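Local atomic coordinates of fatty acid metabolism regulator protein (Bacillus subtilis, PDB entry 1VI0), a protein that represses the genes of fatty acid transport and beta-oxidation by binding DNA as a homodimer, and is released from it by long-chain acyl-CoA. Residues A16-Q28 with N101-S113. Residues are numbered along the deposited sequence; the frame is centred on the assembly and turned at random.
With DCC (dodecyl-coa), chain C.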
# COMPACT_ATOMS: atom_id res chain seq x y z
N ALA A 16 -2.11 -17.17 17.93
CA ALA A 16 -3.13 -16.47 18.69
C ALA A 16 -3.01 -14.97 18.43
O ALA A 16 -4.01 -14.27 18.30
CB ALA A 16 -2.98 -16.77 20.17
N ALA A 17 -1.77 -14.48 18.30
CA ALA A 17 -1.55 -13.07 18.00
C ALA A 17 -2.22 -12.68 16.68
O ALA A 17 -2.89 -11.65 16.63
CB ALA A 17 -0.08 -12.76 17.92
N VAL A 18 -2.10 -13.55 15.66
CA VAL A 18 -2.76 -13.20 14.38
C VAL A 18 -4.23 -12.96 14.58
O VAL A 18 -4.83 -12.03 14.08
CB VAL A 18 -2.52 -14.30 13.33
CG1 VAL A 18 -3.37 -14.02 12.09
CG2 VAL A 18 -1.06 -14.34 12.94
N GLU A 19 -4.88 -13.88 15.30
CA GLU A 19 -6.29 -13.81 15.57
C GLU A 19 -6.72 -12.58 16.33
O GLU A 19 -7.61 -11.84 15.93
CB GLU A 19 -6.69 -15.07 16.36
CG GLU A 19 -8.21 -15.27 16.24
CD GLU A 19 -8.87 -15.30 17.59
OE1 GLU A 19 -8.71 -14.32 18.38
OE2 GLU A 19 -9.54 -16.31 17.87
N VAL A 20 -6.04 -12.33 17.47
CA VAL A 20 -6.39 -11.20 18.30
C VAL A 20 -6.16 -9.88 17.60
O VAL A 20 -7.03 -9.01 17.61
CB VAL A 20 -5.60 -11.24 19.64
CG1 VAL A 20 -5.83 -9.98 20.43
CG2 VAL A 20 -5.94 -12.50 20.43
N ILE A 21 -5.02 -9.75 16.94
CA ILE A 21 -4.68 -8.51 16.20
C ILE A 21 -5.65 -8.30 15.05
O ILE A 21 -6.13 -7.18 14.81
CB ILE A 21 -3.24 -8.56 15.72
CG1 ILE A 21 -2.20 -8.47 16.86
CG2 ILE A 21 -2.94 -7.53 14.66
CD1 ILE A 21 -0.88 -9.11 16.47
N ALA A 22 -6.10 -9.37 14.39
CA ALA A 22 -7.03 -9.24 13.28
C ALA A 22 -8.40 -8.79 13.81
O ALA A 22 -8.99 -7.86 13.30
CB ALA A 22 -7.19 -10.59 12.57
N GLU A 23 -8.83 -9.45 14.87
CA GLU A 23 -10.11 -9.22 15.50
C GLU A 23 -10.20 -7.92 16.26
O GLU A 23 -11.22 -7.23 16.14
CB GLU A 23 -10.48 -10.41 16.42
CG GLU A 23 -10.81 -11.66 15.60
CD GLU A 23 -10.82 -12.93 16.43
OE1 GLU A 23 -10.92 -14.02 15.79
OE2 GLU A 23 -10.73 -12.89 17.67
N ASN A 24 -9.13 -7.50 16.93
CA ASN A 24 -9.20 -6.27 17.73
C ASN A 24 -8.48 -5.06 17.21
O ASN A 24 -8.79 -3.94 17.67
CB ASN A 24 -8.64 -6.62 19.15
CG ASN A 24 -9.59 -7.58 19.86
OD1 ASN A 24 -10.53 -7.11 20.50
ND2 ASN A 24 -9.41 -8.88 19.70
N GLY A 25 -7.57 -5.17 16.26
CA GLY A 25 -6.74 -4.05 15.80
C GLY A 25 -5.46 -4.13 16.69
O GLY A 25 -5.58 -4.52 17.85
N TYR A 26 -4.29 -3.89 16.13
CA TYR A 26 -3.04 -4.00 16.81
C TYR A 26 -3.00 -3.16 18.10
O TYR A 26 -2.49 -3.61 19.10
CB TYR A 26 -1.90 -3.52 15.91
CG TYR A 26 -0.56 -3.43 16.62
CD1 TYR A 26 0.09 -4.55 17.15
CD2 TYR A 26 0.04 -2.19 16.76
CE1 TYR A 26 1.31 -4.42 17.78
CE2 TYR A 26 1.27 -2.05 17.36
CZ TYR A 26 1.90 -3.16 17.86
OH TYR A 26 3.12 -2.99 18.48
N HIS A 27 -3.52 -1.93 18.04
CA HIS A 27 -3.46 -1.06 19.23
C HIS A 27 -4.23 -1.60 20.39
O HIS A 27 -3.87 -1.34 21.57
CB HIS A 27 -3.87 0.36 18.83
CG HIS A 27 -2.75 0.95 17.99
ND1 HIS A 27 -1.47 1.07 18.52
CD2 HIS A 27 -2.69 1.39 16.73
CE1 HIS A 27 -0.67 1.59 17.60
NE2 HIS A 27 -1.39 1.80 16.50
N GLN A 28 -5.25 -2.41 20.16
CA GLN A 28 -6.06 -3.02 21.21
C GLN A 28 -5.70 -4.46 21.49
O GLN A 28 -6.45 -5.18 22.17
CB GLN A 28 -7.54 -2.92 20.80
CG GLN A 28 -7.90 -1.53 20.28
N ASN A 101 -7.66 -14.03 8.77
CA ASN A 101 -7.06 -13.12 9.80
C ASN A 101 -5.67 -12.70 9.40
O ASN A 101 -5.33 -11.51 9.52
CB ASN A 101 -7.12 -13.84 11.14
CG ASN A 101 -8.54 -13.88 11.71
OD1 ASN A 101 -9.39 -13.04 11.41
ND2 ASN A 101 -8.74 -14.81 12.62
N LEU A 102 -4.88 -13.62 8.85
CA LEU A 102 -3.57 -13.18 8.39
C LEU A 102 -3.70 -12.07 7.36
O LEU A 102 -2.87 -11.14 7.39
CB LEU A 102 -2.81 -14.39 7.81
CG LEU A 102 -1.39 -14.06 7.35
CD1 LEU A 102 -0.58 -13.46 8.50
CD2 LEU A 102 -0.68 -15.28 6.80
N ALA A 103 -4.62 -12.15 6.40
CA ALA A 103 -4.80 -11.10 5.40
C ALA A 103 -5.16 -9.76 6.02
O ALA A 103 -4.70 -8.72 5.55
CB ALA A 103 -5.89 -11.52 4.41
N ILE A 104 -5.94 -9.74 7.10
CA ILE A 104 -6.31 -8.49 7.78
C ILE A 104 -5.02 -7.95 8.45
O ILE A 104 -4.69 -6.77 8.35
CB ILE A 104 -7.41 -8.69 8.82
CG1 ILE A 104 -8.78 -8.82 8.13
CG2 ILE A 104 -7.46 -7.44 9.76
CD1 ILE A 104 -9.88 -9.33 9.04
N VAL A 105 -4.24 -8.88 8.98
CA VAL A 105 -2.96 -8.48 9.61
C VAL A 105 -2.02 -7.88 8.58
O VAL A 105 -1.57 -6.74 8.75
CB VAL A 105 -2.34 -9.61 10.40
CG1 VAL A 105 -0.87 -9.28 10.80
CG2 VAL A 105 -3.12 -9.97 11.67
N THR A 106 -1.80 -8.53 7.42
CA THR A 106 -0.88 -8.08 6.41
C THR A 106 -1.34 -6.81 5.72
O THR A 106 -0.50 -5.96 5.44
CB THR A 106 -0.49 -9.15 5.38
OG1 THR A 106 -1.69 -9.50 4.65
CG2 THR A 106 0.07 -10.42 6.04
N GLN A 107 -2.64 -6.65 5.41
CA GLN A 107 -3.13 -5.52 4.68
C GLN A 107 -3.48 -4.29 5.51
O GLN A 107 -3.50 -3.16 4.98
CB GLN A 107 -4.33 -5.91 3.81
CG GLN A 107 -3.99 -7.05 2.86
CD GLN A 107 -2.68 -6.94 2.13
OE1 GLN A 107 -1.75 -7.68 2.44
NE2 GLN A 107 -2.54 -6.09 1.13
N LEU A 108 -3.75 -4.54 6.79
CA LEU A 108 -4.14 -3.47 7.68
C LEU A 108 -3.25 -3.35 8.90
O LEU A 108 -2.59 -2.29 9.05
CB LEU A 108 -5.59 -3.67 8.15
CG LEU A 108 -6.73 -2.94 7.47
CD1 LEU A 108 -6.41 -2.35 6.13
CD2 LEU A 108 -7.98 -3.85 7.38
N GLU A 109 -3.18 -4.38 9.73
CA GLU A 109 -2.48 -4.26 11.02
C GLU A 109 -1.00 -4.08 11.01
O GLU A 109 -0.42 -3.46 11.92
CB GLU A 109 -2.94 -5.39 11.95
CG GLU A 109 -4.47 -5.41 12.10
CD GLU A 109 -5.04 -4.14 12.68
OE1 GLU A 109 -4.31 -3.36 13.38
OE2 GLU A 109 -6.23 -3.87 12.44
N LEU A 110 -0.25 -4.62 10.07
CA LEU A 110 1.18 -4.43 9.97
C LEU A 110 1.54 -3.07 9.40
O LEU A 110 2.74 -2.73 9.41
CB LEU A 110 1.78 -5.54 9.09
CG LEU A 110 2.29 -6.77 9.80
CD1 LEU A 110 2.49 -7.94 8.83
CD2 LEU A 110 3.54 -6.50 10.59
N ARG A 111 0.61 -2.26 8.94
CA ARG A 111 0.86 -0.99 8.28
C ARG A 111 0.96 0.17 9.28
O ARG A 111 0.19 1.14 9.18
CB ARG A 111 -0.25 -0.69 7.26
CG ARG A 111 -0.65 -1.88 6.38
CD ARG A 111 -0.03 -1.90 5.01
NE ARG A 111 -0.04 -3.23 4.40
CZ ARG A 111 0.01 -3.54 3.12
NH1 ARG A 111 0.07 -2.59 2.20
NH2 ARG A 111 0.03 -4.81 2.74
N GLN A 112 1.80 -0.04 10.28
CA GLN A 112 1.98 0.93 11.36
C GLN A 112 2.68 2.15 10.77
O GLN A 112 3.54 1.98 9.90
CB GLN A 112 2.75 0.28 12.50
CG GLN A 112 2.00 -0.90 13.15
CD GLN A 112 0.68 -0.46 13.76
OE1 GLN A 112 0.60 0.57 14.44
NE2 GLN A 112 -0.39 -1.21 13.51
N SER A 113 2.24 3.35 11.17
CA SER A 113 2.80 4.57 10.63
C SER A 113 3.90 5.12 11.53
O SER A 113 4.71 5.95 11.11
CB SER A 113 1.72 5.63 10.40
OG SER A 113 1.14 5.97 11.65
C2 DCC C . 15.43 5.51 -7.46
C4 DCC C . 15.28 4.35 -5.54
C5 DCC C . 14.10 3.73 -5.91
C6 DCC C . 13.59 4.12 -7.17
C8 DCC C . 14.60 2.97 -4.00
C10 DCC C . 3.72 -12.39 3.19
C11 DCC C . 3.00 -13.32 4.17
C12 DCC C . 3.47 -13.18 5.62
N9 DCC C . 15.58 3.88 -4.30
N7 DCC C . 13.67 2.88 -4.92
N3 DCC C . 16.00 5.22 -6.28
N1 DCC C . 14.29 4.97 -7.95
N6 DCC C . 12.44 3.63 -7.62
C1' DCC C . 16.86 4.17 -3.55
C2' DCC C . 16.67 4.32 -2.02
O2' DCC C . 16.57 5.75 -1.77
C3' DCC C . 18.07 3.85 -1.51
O3' DCC C . 19.06 4.89 -1.87
C4' DCC C . 18.31 2.63 -2.48
O4' DCC C . 17.62 2.96 -3.69
C5' DCC C . 17.88 1.33 -1.84
O5' DCC C . 16.53 1.38 -1.30
P1 DCC C . 15.45 0.24 -1.56
O11 DCC C . 14.24 0.59 -0.84
O12 DCC C . 15.36 -0.00 -3.11
O6 DCC C . 16.11 -1.06 -1.04
P2 DCC C . 16.22 -1.17 0.47
O21 DCC C . 16.53 -2.62 0.74
O22 DCC C . 17.11 -0.11 0.97
O7 DCC C . 14.76 -0.92 1.15
CPA DCC C . 13.83 -2.09 1.22
CPB DCC C . 12.50 -1.65 1.89
CP8 DCC C . 12.04 -0.30 1.30
CP7 DCC C . 12.80 -1.45 3.37
CP9 DCC C . 11.45 -2.70 1.84
OP3 DCC C . 12.03 -0.32 -0.09
CP6 DCC C . 10.70 0.16 1.84
OP2 DCC C . 10.57 0.43 3.02
NP2 DCC C . 9.77 0.26 0.92
CP5 DCC C . 8.36 0.67 1.30
CP4 DCC C . 7.57 -0.70 1.39
CP3 DCC C . 6.17 -0.46 1.99
OP1 DCC C . 6.06 0.03 3.11
NP1 DCC C . 5.18 -0.77 1.23
CP2 DCC C . 3.75 -0.61 1.56
CP1 DCC C . 3.25 -2.02 1.63
S DCC C . 4.21 -3.21 2.59
P3 DCC C . 20.27 5.46 -0.98
O31 DCC C . 19.81 5.57 0.40
O32 DCC C . 21.41 4.54 -1.09
O33 DCC C . 20.54 6.78 -1.64
CA1 DCC C . 3.55 -2.90 4.25
CA2 DCC C . 3.82 -4.08 5.23
OA1 DCC C . 2.91 -1.91 4.53
CA3 DCC C . 2.81 -5.24 5.05
CA4 DCC C . 3.32 -6.59 4.73
CA5 DCC C . 3.13 -7.02 3.29
CA6 DCC C . 2.80 -8.49 3.11
CA7 DCC C . 3.90 -9.33 2.50
CA8 DCC C . 3.52 -10.45 1.60
CA9 DCC C . 2.78 -11.63 2.24
O HOH W 1 -8.57 -5.51 12.82
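The Tyr26-Glu109 pair lies at the junction of the DNA-binding and ligand-binding domains of this TetR-family repressor, where helix 16-24 crosses helix 101-109 at 64° with axes 8.4 Å apart. The apolar part of the interface centres on Val105, whose CG2 packs against Ile21 CG2 and also touches Val18 and Ala22. With its CG1 anti to the backbone N (chi1 172°), Val18 lays that methyl 3.6 Å from Leu102 N. Asn101 enters as a knob into the hole formed by Val18, Glu19, Ala22 and Glu23; its CB and OD1 rest on Ala22 CB, while ND2 lies alongside Glu19 CG. Ile21 CG2 lies 3.5 Å from Glu109 CB, the two side chains running antiparallel alongside one another.

The polar link follows the end of helix 16-24, where Gly25 has positive phi. Tyr26 N donates a nearly straight bond (172°) to Glu109 OE1, 2.8 Å away, arriving from above the carboxylate plane. OE2 of the same carboxylate takes a hydrogen bond from Ser113 of the second subunit, so one buried acid ties the domain junction to the dimer interface. Gln112 turns its amide back to Glu109 O through NE2; the amide lies tilted against the Tyr26 ring, with NE2 near Tyr26 CD2.

On the ligand side, Arg111 grips Thr106 O side-on with NE and NH2, reaches Asp163 through a salt bridge from NH1, and lays one guanidinium face over the dodecyl-CoA thioester. An alanine here is likely to leave Asp163 without its charged partner, Thr106 O without these two donors, and the thioester without this cover. Pocket wall and domain junction share residues 105-112, consistent with acyl-CoA binding being relayed to the DNA-binding domain. Arg111 CD lies 3.0 Å from the thioester oxygen OA1 of dodecyl-CoA.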